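PDB 4XHC: alpha-L-rhamnosidase from Klebsiella oxytoca, which catalyses the hydrolysis of terminal alpha-L-rhamnose residues from glycosides as a two-domain enzyme of glycoside hydrolase family 78. Local coordinates for residues A[168-173]-A[234-239]; A[327-332]-A[384-389]; A[355-360]-A[365-370]. All blocks are in the same frame, centred on the assembly; numbering follows the deposited sequence.

Contact 1: residues A[168-173]-A[234-239]. With RAM (alpha-L-rhamnopyranose), chain C.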
loop_
_atom_site.group_PDB
_atom_site.type_symbol
_atom_site.label_atom_id
_atom_site.label_comp_id
_atom_site.label_asym_id
_atom_site.label_seq_id
_atom_site.Cartn_x
_atom_site.Cartn_y
_atom_site.Cartn_z
ATOM N N PRO A 168 1.524 9.062 4.664
ATOM C CA PRO A 168 2.838 9.727 4.707
ATOM C C PRO A 168 3.285 10.399 3.390
ATOM O O PRO A 168 4.059 11.357 3.440
ATOM C CB PRO A 168 3.792 8.592 5.092
ATOM C CG PRO A 168 3.128 7.349 4.589
ATOM C CD PRO A 168 1.648 7.600 4.496
ATOM N N ARG A 169 2.816 9.919 2.237
ATOM C CA ARG A 169 3.223 10.498 0.952
ATOM C C ARG A 169 2.462 11.786 0.623
ATOM O O ARG A 169 1.287 11.932 0.949
ATOM C CB ARG A 169 3.045 9.492 -0.183
ATOM C CG ARG A 169 3.972 8.291 -0.096
ATOM C CD ARG A 169 3.884 7.446 -1.361
ATOM N NE ARG A 169 4.526 8.105 -2.503
ATOM C CZ ARG A 169 4.060 8.119 -3.756
ATOM N NH1 ARG A 169 2.910 7.522 -4.082
ATOM N NH2 ARG A 169 4.752 8.749 -4.696
ATOM N N ARG A 170 3.149 12.714 -0.034
ATOM C CA ARG A 170 2.551 13.971 -0.468
ATOM C C ARG A 170 1.882 13.790 -1.822
ATOM O O ARG A 170 2.510 13.376 -2.771
ATOM C CB ARG A 170 3.625 15.054 -0.568
ATOM C CG ARG A 170 3.063 16.465 -0.640
ATOM C CD ARG A 170 4.125 17.454 -1.072
ATOM N NE ARG A 170 4.412 17.336 -2.489
ATOM C CZ ARG A 170 5.365 18.009 -3.120
ATOM N NH1 ARG A 170 6.153 18.855 -2.453
ATOM N NH2 ARG A 170 5.531 17.839 -4.428
ATOM N N TYR A 171 0.604 14.106 -1.907
ATOM C CA TYR A 171 -0.146 13.947 -3.144
ATOM C C TYR A 171 -0.537 15.316 -3.691
ATOM O O TYR A 171 -0.614 16.289 -2.946
ATOM C CB TYR A 171 -1.396 13.081 -2.909
ATOM C CG TYR A 171 -1.086 11.677 -2.423
ATOM C CD1 TYR A 171 -0.592 10.712 -3.292
ATOM C CD2 TYR A 171 -1.280 11.319 -1.087
ATOM C CE1 TYR A 171 -0.293 9.432 -2.845
ATOM C CE2 TYR A 171 -0.992 10.039 -0.631
ATOM C CZ TYR A 171 -0.499 9.096 -1.512
ATOM O OH TYR A 171 -0.203 7.827 -1.068
ATOM N N CYS A 172 -0.765 15.378 -4.999
ATOM C CA CYS A 172 -1.182 16.595 -5.671
ATOM C C CYS A 172 -2.448 16.270 -6.411
ATOM O O CYS A 172 -2.430 15.463 -7.326
ATOM C CB CYS A 172 -0.112 17.037 -6.659
ATOM S SG CYS A 172 -0.580 18.458 -7.669
ATOM N N PHE A 173 -3.560 16.867 -6.017
ATOM C CA PHE A 173 -4.839 16.428 -6.553
ATOM C C PHE A 173 -5.978 17.409 -6.352
ATOM O O PHE A 173 -5.917 18.299 -5.514
ATOM C CB PHE A 173 -5.235 15.091 -5.909
ATOM C CG PHE A 173 -5.462 15.176 -4.423
ATOM C CD1 PHE A 173 -4.390 15.163 -3.543
ATOM C CD2 PHE A 173 -6.743 15.275 -3.906
ATOM C CE1 PHE A 173 -4.587 15.250 -2.173
ATOM C CE2 PHE A 173 -6.946 15.358 -2.541
ATOM C CZ PHE A 173 -5.868 15.344 -1.673
ATOM N N VAL A 234 11.890 23.874 -2.667
ATOM C CA VAL A 234 12.494 24.504 -3.848
ATOM C C VAL A 234 11.358 24.950 -4.766
ATOM O O VAL A 234 10.193 24.670 -4.487
ATOM C CB VAL A 234 13.422 23.533 -4.618
ATOM C CG1 VAL A 234 14.556 23.054 -3.726
ATOM C CG2 VAL A 234 12.652 22.344 -5.184
ATOM N N PHE A 235 11.689 25.631 -5.856
ATOM C CA PHE A 235 10.712 25.896 -6.916
ATOM C C PHE A 235 10.497 24.615 -7.723
ATOM O O PHE A 235 11.241 24.342 -8.663
ATOM C CB PHE A 235 11.217 26.996 -7.865
ATOM C CG PHE A 235 11.166 28.384 -7.296
ATOM C CD1 PHE A 235 9.991 29.111 -7.311
ATOM C CD2 PHE A 235 12.304 28.980 -6.790
ATOM C CE1 PHE A 235 9.943 30.401 -6.815
ATOM C CE2 PHE A 235 12.265 30.270 -6.281
ATOM C CZ PHE A 235 11.084 30.983 -6.298
ATOM N N GLU A 236 9.495 23.818 -7.367
ATOM C CA GLU A 236 9.247 22.562 -8.079
ATOM C C GLU A 236 8.623 22.847 -9.445
ATOM O O GLU A 236 7.870 23.802 -9.581
ATOM C CB GLU A 236 8.327 21.658 -7.272
ATOM C CG GLU A 236 8.903 21.233 -5.927
ATOM C CD GLU A 236 8.042 20.200 -5.202
ATOM O OE1 GLU A 236 7.066 19.685 -5.805
ATOM O OE2 GLU A 236 8.349 19.893 -4.027
ATOM N N ASP A 237 8.955 22.050 -10.460
ATOM C CA ASP A 237 8.366 22.252 -11.786
ATOM C C ASP A 237 6.884 21.911 -11.788
ATOM O O ASP A 237 6.079 22.658 -12.346
ATOM C CB ASP A 237 9.134 21.492 -12.891
ATOM C CG ASP A 237 9.125 19.977 -12.715
ATOM O OD1 ASP A 237 9.077 19.482 -11.574
ATOM O OD2 ASP A 237 9.196 19.276 -13.739
ATOM N N GLY A 238 6.541 20.780 -11.166
ATOM C CA GLY A 238 5.150 20.332 -10.988
ATOM C C GLY A 238 5.009 19.508 -9.703
ATOM O O GLY A 238 5.814 18.614 -9.458
ATOM N N PRO A 239 3.996 19.807 -8.867
ATOM C CA PRO A 239 3.919 19.122 -7.579
ATOM C C PRO A 239 3.530 17.646 -7.638
ATOM O O PRO A 239 3.842 16.906 -6.702
ATOM C CB PRO A 239 2.851 19.918 -6.817
ATOM C CG PRO A 239 2.722 21.218 -7.534
ATOM C CD PRO A 239 2.993 20.885 -8.960
HETATM C C1 RAM C . 10.240 17.932 -18.341
HETATM C C2 RAM C . 9.403 18.929 -17.562
HETATM C C3 RAM C . 10.259 20.086 -17.080
HETATM C C4 RAM C . 11.209 20.502 -18.191
HETATM C C5 RAM C . 12.208 19.380 -18.422
HETATM C C6 RAM C . 12.678 19.285 -19.852
HETATM O O1 RAM C . 9.851 16.668 -17.973
HETATM O O2 RAM C . 8.424 19.422 -18.461
HETATM O O3 RAM C . 9.443 21.196 -16.701
HETATM O O4 RAM C . 11.912 21.675 -17.826
HETATM O O5 RAM C . 11.624 18.109 -18.064
HETATM O O HOH W 1 2.753 15.853 -4.250
#
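R170 and E236 reach for each other from opposite directions, and their charged groups meet end-on: NH1 and NH2 of the guanidinium each take one carboxylate oxygen. NH1 of R170 lies 2.9 Å from OE2 of E236, which it meets on the syn side but 22° out of the carboxylate plane. NH2 of R170 lies 2.8 Å from OE1 of E236 and is received on the syn lone pair. The two planes are 30° apart, so this bidentate salt bridge is slightly twisted. An otherwise stretched R170 chain bends at chi3 (74°), while E236 runs out extended beyond CG to meet it. NH2 has a second acceptor, the backbone O of P239 at 3.0 Å, which lies at the guanidinium edge and offers a lone pair in its carbonyl plane. A water fills the corner behind: it accepts from NE of R170 at 2.8 Å, donates to O of P239, and donates a weak bond to O of R170. Three oxygens of the 234-239 loop, with the water on NE, hold the guanidinium in place. Beside this polar cluster, SG of C172 packs on CB of P239 at 3.8 Å. The contact joins the beta-rich N-terminal domain to the catalytic domain of the six-hairpin glycosidase type, and it backs onto the active site, since D237 of the same loop lines the rhamnose pocket. On one side strand 171-173 pairs with strand 102-104, whose V104 touches both R170 and P239; on the other, the 234-239 loop follows helix 214-230 and lies against helices 247-259 and 264-276, which F235 contacts.

Contact 2: residues A[327-332]-A[384-389]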
loop_
_atom_site.group_PDB
_atom_site.type_symbol
_atom_site.label_atom_id
_atom_site.label_comp_id
_atom_site.label_asym_id
_atom_site.label_seq_id
_atom_site.Cartn_x
_atom_site.Cartn_y
_atom_site.Cartn_z
ATOM N N GLU A 327 29.697 36.594 -6.115
ATOM C CA GLU A 327 30.178 35.261 -5.746
ATOM C C GLU A 327 29.880 34.227 -6.841
ATOM O O GLU A 327 30.700 33.356 -7.124
ATOM C CB GLU A 327 29.578 34.827 -4.399
ATOM C CG GLU A 327 30.282 33.621 -3.779
ATOM C CD GLU A 327 29.923 33.379 -2.319
ATOM O OE1 GLU A 327 28.751 33.039 -2.028
ATOM O OE2 GLU A 327 30.828 33.494 -1.463
ATOM N N LEU A 328 28.720 34.350 -7.475
ATOM C CA LEU A 328 28.284 33.374 -8.458
ATOM C C LEU A 328 28.623 33.720 -9.908
ATOM O O LEU A 328 28.358 32.914 -10.805
ATOM C CB LEU A 328 26.772 33.148 -8.321
ATOM C CG LEU A 328 26.326 32.489 -7.009
ATOM C CD1 LEU A 328 24.841 32.163 -7.054
ATOM C CD2 LEU A 328 27.131 31.230 -6.719
ATOM N N TRP A 329 29.193 34.900 -10.144
ATOM C CA TRP A 329 29.560 35.321 -11.498
ATOM C C TRP A 329 30.465 34.302 -12.219
ATOM O O TRP A 329 30.196 33.960 -13.366
ATOM C CB TRP A 329 30.182 36.724 -11.484
ATOM C CG TRP A 329 31.034 37.047 -12.683
ATOM C CD1 TRP A 329 32.370 37.310 -12.687
ATOM C CD2 TRP A 329 30.599 37.137 -14.047
ATOM N NE1 TRP A 329 32.796 37.554 -13.968
ATOM C CE2 TRP A 329 31.729 37.454 -14.821
ATOM C CE3 TRP A 329 29.366 36.970 -14.686
ATOM C CZ2 TRP A 329 31.666 37.619 -16.201
ATOM C CZ3 TRP A 329 29.305 37.124 -16.058
ATOM C CH2 TRP A 329 30.450 37.447 -16.802
ATOM N N PRO A 330 31.532 33.815 -11.560
ATOM C CA PRO A 330 32.350 32.785 -12.214
ATOM C C PRO A 330 31.567 31.580 -12.730
ATOM O O PRO A 330 31.884 31.072 -13.800
ATOM C CB PRO A 330 33.335 32.374 -11.116
ATOM C CG PRO A 330 33.502 33.609 -10.288
ATOM C CD PRO A 330 32.179 34.330 -10.332
ATOM N N THR A 331 30.555 31.126 -11.993
ATOM C CA THR A 331 29.697 30.045 -12.486
ATOM C C THR A 331 29.000 30.477 -13.797
ATOM O O THR A 331 29.017 29.742 -14.788
ATOM C CB THR A 331 28.651 29.584 -11.427
ATOM O OG1 THR A 331 29.311 28.997 -10.302
ATOM C CG2 THR A 331 27.709 28.529 -11.989
ATOM N N ALA A 332 28.412 31.676 -13.802
ATOM C CA ALA A 332 27.730 32.214 -14.989
ATOM C C ALA A 332 28.677 32.313 -16.170
ATOM O O ALA A 332 28.366 31.827 -17.259
ATOM C CB ALA A 332 27.138 33.580 -14.695
ATOM N N TRP A 384 26.238 42.463 -19.546
ATOM C CA TRP A 384 25.758 43.395 -18.538
ATOM C C TRP A 384 26.344 43.058 -17.161
ATOM O O TRP A 384 26.711 43.965 -16.391
ATOM C CB TRP A 384 24.226 43.440 -18.519
ATOM C CG TRP A 384 23.632 44.081 -19.756
ATOM C CD1 TRP A 384 24.198 45.062 -20.525
ATOM C CD2 TRP A 384 22.352 43.808 -20.340
ATOM N NE1 TRP A 384 23.356 45.409 -21.552
ATOM C CE2 TRP A 384 22.215 44.655 -21.464
ATOM C CE3 TRP A 384 21.303 42.933 -20.020
ATOM C CZ2 TRP A 384 21.072 44.647 -22.277
ATOM C CZ3 TRP A 384 20.168 42.927 -20.833
ATOM C CH2 TRP A 384 20.064 43.783 -21.947
ATOM N N LEU A 385 26.459 41.764 -16.871
ATOM C CA LEU A 385 27.082 41.315 -15.627
ATOM C C LEU A 385 28.583 41.593 -15.639
ATOM O O LEU A 385 29.144 42.065 -14.646
ATOM C CB LEU A 385 26.832 39.822 -15.397
ATOM C CG LEU A 385 25.410 39.415 -14.998
ATOM C CD1 LEU A 385 25.254 37.904 -15.067
ATOM C CD2 LEU A 385 25.063 39.915 -13.604
ATOM N N ALA A 386 29.231 41.301 -16.764
ATOM C CA ALA A 386 30.670 41.539 -16.903
ATOM C C ALA A 386 31.041 43.002 -16.677
ATOM O O ALA A 386 32.049 43.280 -16.048
ATOM C CB ALA A 386 31.164 41.074 -18.265
ATOM N N GLU A 387 30.220 43.924 -17.179
ATOM C CA GLU A 387 30.450 45.359 -16.978
ATOM C C GLU A 387 30.665 45.702 -15.490
ATOM O O GLU A 387 31.476 46.567 -15.174
ATOM C CB GLU A 387 29.307 46.202 -17.591
ATOM C CG GLU A 387 29.579 46.728 -19.014
ATOM C CD GLU A 387 28.318 46.972 -19.864
ATOM O OE1 GLU A 387 27.260 47.332 -19.305
ATOM O OE2 GLU A 387 28.379 46.810 -21.110
ATOM N N ARG A 388 29.973 45.005 -14.587
ATOM C CA ARG A 388 30.119 45.220 -13.137
ATOM C C ARG A 388 31.270 44.449 -12.495
ATOM O O ARG A 388 31.984 44.996 -11.672
ATOM C CB ARG A 388 28.847 44.813 -12.398
ATOM C CG ARG A 388 27.588 45.529 -12.838
ATOM C CD ARG A 388 26.372 44.849 -12.219
ATOM N NE ARG A 388 25.138 45.583 -12.480
ATOM C CZ ARG A 388 24.793 46.725 -11.887
ATOM N NH1 ARG A 388 25.588 47.295 -10.979
ATOM N NH2 ARG A 388 23.643 47.303 -12.210
ATOM N N PHE A 389 31.430 43.174 -12.838
ATOM C CA PHE A 389 32.355 42.290 -12.118
ATOM C C PHE A 389 33.645 41.926 -12.858
ATOM O O PHE A 389 34.572 41.405 -12.239
ATOM C CB PHE A 389 31.627 41.009 -11.723
ATOM C CG PHE A 389 30.332 41.250 -11.004
ATOM C CD1 PHE A 389 30.310 41.955 -9.810
ATOM C CD2 PHE A 389 29.140 40.769 -11.516
ATOM C CE1 PHE A 389 29.120 42.177 -9.143
ATOM C CE2 PHE A 389 27.946 40.987 -10.854
ATOM C CZ PHE A 389 27.934 41.692 -9.665
#
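One face of the W329 indole is laid against helix 384-389, with CB of F389 over its five-membered ring and the backbone N of A386 over the same system further along. CB of F389 stands over the face, 4.2 Å from the centroid of the five-membered ring, a CH-pi contact. The F389 ring itself is turned 38° from the indole plane, with centroids 5.9 Å apart, too oblique for a stack; one of its faces is covered by CB of R388 from its own helix. At the far end of the indole, CZ3 of W329 comes within 3.7 Å of CB of L385, and CH2 of W329 lies 4.0 Å from CB of A386. W329 swings out with CG anti to its backbone N (chi1 159°), which carries the indole over to the neighbouring helix; the axes of the two segments come no closer than 11.0 Å. NE1 is hydrogen-bonded to OE1 of E390, just past the segment; the side chains that meet across the contact do so through carbon atoms. This is packing by one large side chain between helices that run closer to antiparallel than parallel, at 135°, in the helical catalytic domain. Helix 322-340 is flanked by helices 302-319 and 264-276, the first touched by A332 and the second by L328, while F389 also packs on M322 and A325 nearer the start of helix 322-340.

Contact 3: residues A[355-360]-A[365-370]. With RAM (alpha-L-rhamnopyranose), chain C.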
loop_
_atom_site.group_PDB
_atom_site.type_symbol
_atom_site.label_atom_id
_atom_site.label_comp_id
_atom_site.label_asym_id
_atom_site.label_seq_id
_atom_site.Cartn_x
_atom_site.Cartn_y
_atom_site.Cartn_z
ATOM N N TRP A 355 19.598 14.909 -27.578
ATOM C CA TRP A 355 18.779 15.880 -26.827
ATOM C C TRP A 355 19.698 16.850 -26.081
ATOM O O TRP A 355 19.799 16.841 -24.854
ATOM C CB TRP A 355 17.840 15.130 -25.874
ATOM C CG TRP A 355 16.712 15.950 -25.275
ATOM C CD1 TRP A 355 15.781 16.692 -25.946
ATOM C CD2 TRP A 355 16.385 16.066 -23.887
ATOM N NE1 TRP A 355 14.911 17.287 -25.058
ATOM C CE2 TRP A 355 15.262 16.917 -23.787
ATOM C CE3 TRP A 355 16.943 15.543 -22.714
ATOM C CZ2 TRP A 355 14.691 17.255 -22.566
ATOM C CZ3 TRP A 355 16.379 15.877 -21.504
ATOM C CH2 TRP A 355 15.262 16.724 -21.437
ATOM N N TRP A 356 20.367 17.694 -26.862
ATOM C CA TRP A 356 21.437 18.561 -26.373
ATOM C C TRP A 356 20.949 19.927 -25.910
ATOM O O TRP A 356 21.651 20.620 -25.181
ATOM C CB TRP A 356 22.517 18.727 -27.447
ATOM C CG TRP A 356 22.065 19.376 -28.740
ATOM C CD1 TRP A 356 21.478 18.762 -29.800
ATOM C CD2 TRP A 356 22.208 20.753 -29.102
ATOM N NE1 TRP A 356 21.221 19.673 -30.796
ATOM C CE2 TRP A 356 21.665 20.904 -30.396
ATOM C CE3 TRP A 356 22.748 21.877 -28.458
ATOM C CZ2 TRP A 356 21.642 22.134 -31.059
ATOM C CZ3 TRP A 356 22.720 23.102 -29.110
ATOM C CH2 TRP A 356 22.171 23.220 -30.401
ATOM N N VAL A 357 19.750 20.301 -26.340
ATOM C CA VAL A 357 19.107 21.551 -25.960
ATOM C C VAL A 357 17.589 21.292 -25.886
ATOM O O VAL A 357 17.067 20.443 -26.610
ATOM C CB VAL A 357 19.440 22.656 -26.974
ATOM C CG1 VAL A 357 18.957 22.296 -28.368
ATOM C CG2 VAL A 357 18.869 23.999 -26.536
ATOM N N PHE A 358 16.874 21.996 -25.010
ATOM C CA PHE A 358 15.447 21.707 -24.837
ATOM C C PHE A 358 14.497 22.491 -25.756
ATOM O O PHE A 358 13.890 21.912 -26.646
ATOM C CB PHE A 358 14.995 21.868 -23.384
ATOM C CG PHE A 358 13.515 21.714 -23.228
ATOM C CD1 PHE A 358 12.902 20.517 -23.562
ATOM C CD2 PHE A 358 12.726 22.776 -22.820
ATOM C CE1 PHE A 358 11.535 20.369 -23.457
ATOM C CE2 PHE A 358 11.347 22.633 -22.716
ATOM C CZ PHE A 358 10.754 21.427 -23.033
ATOM N N ILE A 359 14.342 23.787 -25.498
ATOM C CA ILE A 359 13.478 24.681 -26.298
ATOM C C ILE A 359 11.969 24.456 -26.158
ATOM O O ILE A 359 11.256 25.390 -25.802
ATOM C CB ILE A 359 13.834 24.660 -27.793
ATOM C CG1 ILE A 359 15.349 24.840 -28.001
ATOM C CG2 ILE A 359 13.048 25.726 -28.540
ATOM C CD1 ILE A 359 15.930 26.134 -27.474
ATOM N N ASP A 360 11.479 23.257 -26.462
ATOM C CA ASP A 360 10.037 22.931 -26.332
ATOM C C ASP A 360 9.859 21.415 -26.364
ATOM O O ASP A 360 10.776 20.687 -26.728
ATOM C CB ASP A 360 9.239 23.579 -27.476
ATOM C CG ASP A 360 7.708 23.503 -27.286
ATOM O OD1 ASP A 360 7.223 23.198 -26.174
ATOM O OD2 ASP A 360 6.970 23.779 -28.266
ATOM N N LEU A 365 11.145 19.098 -33.832
ATOM C CA LEU A 365 11.714 20.450 -33.929
ATOM C C LEU A 365 13.214 20.368 -34.130
ATOM O O LEU A 365 13.904 19.810 -33.298
ATOM C CB LEU A 365 11.421 21.274 -32.654
ATOM C CG LEU A 365 12.084 22.656 -32.512
ATOM C CD1 LEU A 365 11.690 23.591 -33.650
ATOM C CD2 LEU A 365 11.725 23.297 -31.188
ATOM N N ASN A 366 13.708 20.928 -35.228
ATOM C CA ASN A 366 15.133 21.167 -35.357
ATOM C C ASN A 366 15.532 22.373 -34.535
ATOM O O ASN A 366 14.985 23.464 -34.711
ATOM C CB ASN A 366 15.560 21.402 -36.799
ATOM C CG ASN A 366 17.061 21.592 -36.914
ATOM O OD1 ASN A 366 17.587 22.688 -36.686
ATOM N ND2 ASN A 366 17.767 20.506 -37.207
ATOM N N LYS A 367 16.524 22.193 -33.676
ATOM C CA LYS A 367 16.780 23.160 -32.609
ATOM C C LYS A 367 17.919 24.151 -32.840
ATOM O O LYS A 367 18.154 25.014 -32.009
ATOM C CB LYS A 367 16.982 22.389 -31.308
ATOM C CG LYS A 367 15.651 21.909 -30.764
ATOM C CD LYS A 367 15.787 20.680 -29.908
ATOM C CE LYS A 367 14.437 20.285 -29.366
ATOM N NZ LYS A 367 14.623 19.506 -28.119
ATOM N N GLN A 368 18.590 24.065 -33.977
ATOM C CA GLN A 368 19.787 24.877 -34.216
ATOM C C GLN A 368 19.560 26.380 -34.123
ATOM O O GLN A 368 20.281 27.069 -33.427
ATOM C CB GLN A 368 20.370 24.545 -35.578
ATOM C CG GLN A 368 21.444 25.504 -36.025
ATOM C CD GLN A 368 22.081 25.075 -37.329
ATOM O OE1 GLN A 368 21.421 24.995 -38.375
ATOM N NE2 GLN A 368 23.378 24.826 -37.284
ATOM N N ALA A 369 18.569 26.891 -34.838
ATOM C CA ALA A 369 18.319 28.342 -34.880
ATOM C C ALA A 369 17.882 28.890 -33.521
ATOM O O ALA A 369 18.335 29.945 -33.103
ATOM C CB ALA A 369 17.280 28.677 -35.941
ATOM N N ALA A 370 16.987 28.175 -32.844
ATOM C CA ALA A 370 16.537 28.574 -31.515
ATOM C C ALA A 370 17.700 28.605 -30.538
ATOM O O ALA A 370 17.808 29.527 -29.747
ATOM C CB ALA A 370 15.447 27.638 -31.011
HETATM C C1 RAM C . 10.240 17.932 -18.341
HETATM C C2 RAM C . 9.403 18.929 -17.562
HETATM C C3 RAM C . 10.259 20.086 -17.080
HETATM C C4 RAM C . 11.209 20.502 -18.191
HETATM C C5 RAM C . 12.208 19.380 -18.422
HETATM C C6 RAM C . 12.678 19.285 -19.852
HETATM O O1 RAM C . 9.851 16.668 -17.973
HETATM O O2 RAM C . 8.424 19.422 -18.461
HETATM O O3 RAM C . 9.443 21.196 -16.701
HETATM O O4 RAM C . 11.912 21.675 -17.826
HETATM O O5 RAM C . 11.624 18.109 -18.064
#
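K367 leaves its backbone with CG anti to the carbonyl carbon (chi1 -76°) and then runs extended, which carries NZ to the backbone of the 355-360 loop. There NZ donates to two successive carbonyls, O of V357 at 3.0 Å and O of F358 at 2.9 Å, approaching each somewhat tilted from its plane. F358 O also accepts from D360 N, which arrives from the opposite face, so two donors grip this oxygen. The aliphatic part of K367 slides along V357, whose CG1 is 3.5 Å from CB of K367. Here the chain turns into helix 368-389: N366 caps the helix start, its OD1 accepting from Q368 N, and the lysine just after it ties the helix entrance to the pocket loop of this six-hairpin glycosidase domain. Alongside the lysine chain, I359 packs between loop and helix, with CG2 3.8 Å from CD2 of L365 and CD1 3.9 Å from CB of A370. The loop's other side faces the sugar. C6 of rhamnose sits over one face of the F358 ring, 3.9 Å from CD1, and at the edge of the W355 indole, whose CD1 lies near NZ of K367.

Overall arrangement
All three contacts are largely buried, though contact 3 has the exposed W355 at its rim, and they lie at different distances from the chain centre: contact 1 is centred about 12 Å from it, contact 3 about 18 Å and contact 2 about 27 Å. Contact 1 bridges the two domains and relies on a charged pair and a water, whereas contacts 2 and 3 stay within the catalytic domain. Those two share helix 368-389, contact 3 at its start and contact 2 at its end; contact 3 mixes lysine-to-carbonyl bonds with apolar packing, contact 2 is aromatic and aliphatic throughout. Contact 1 nears rhamnose through D237, beside its paired residues, and contact 3 through W355 and F358.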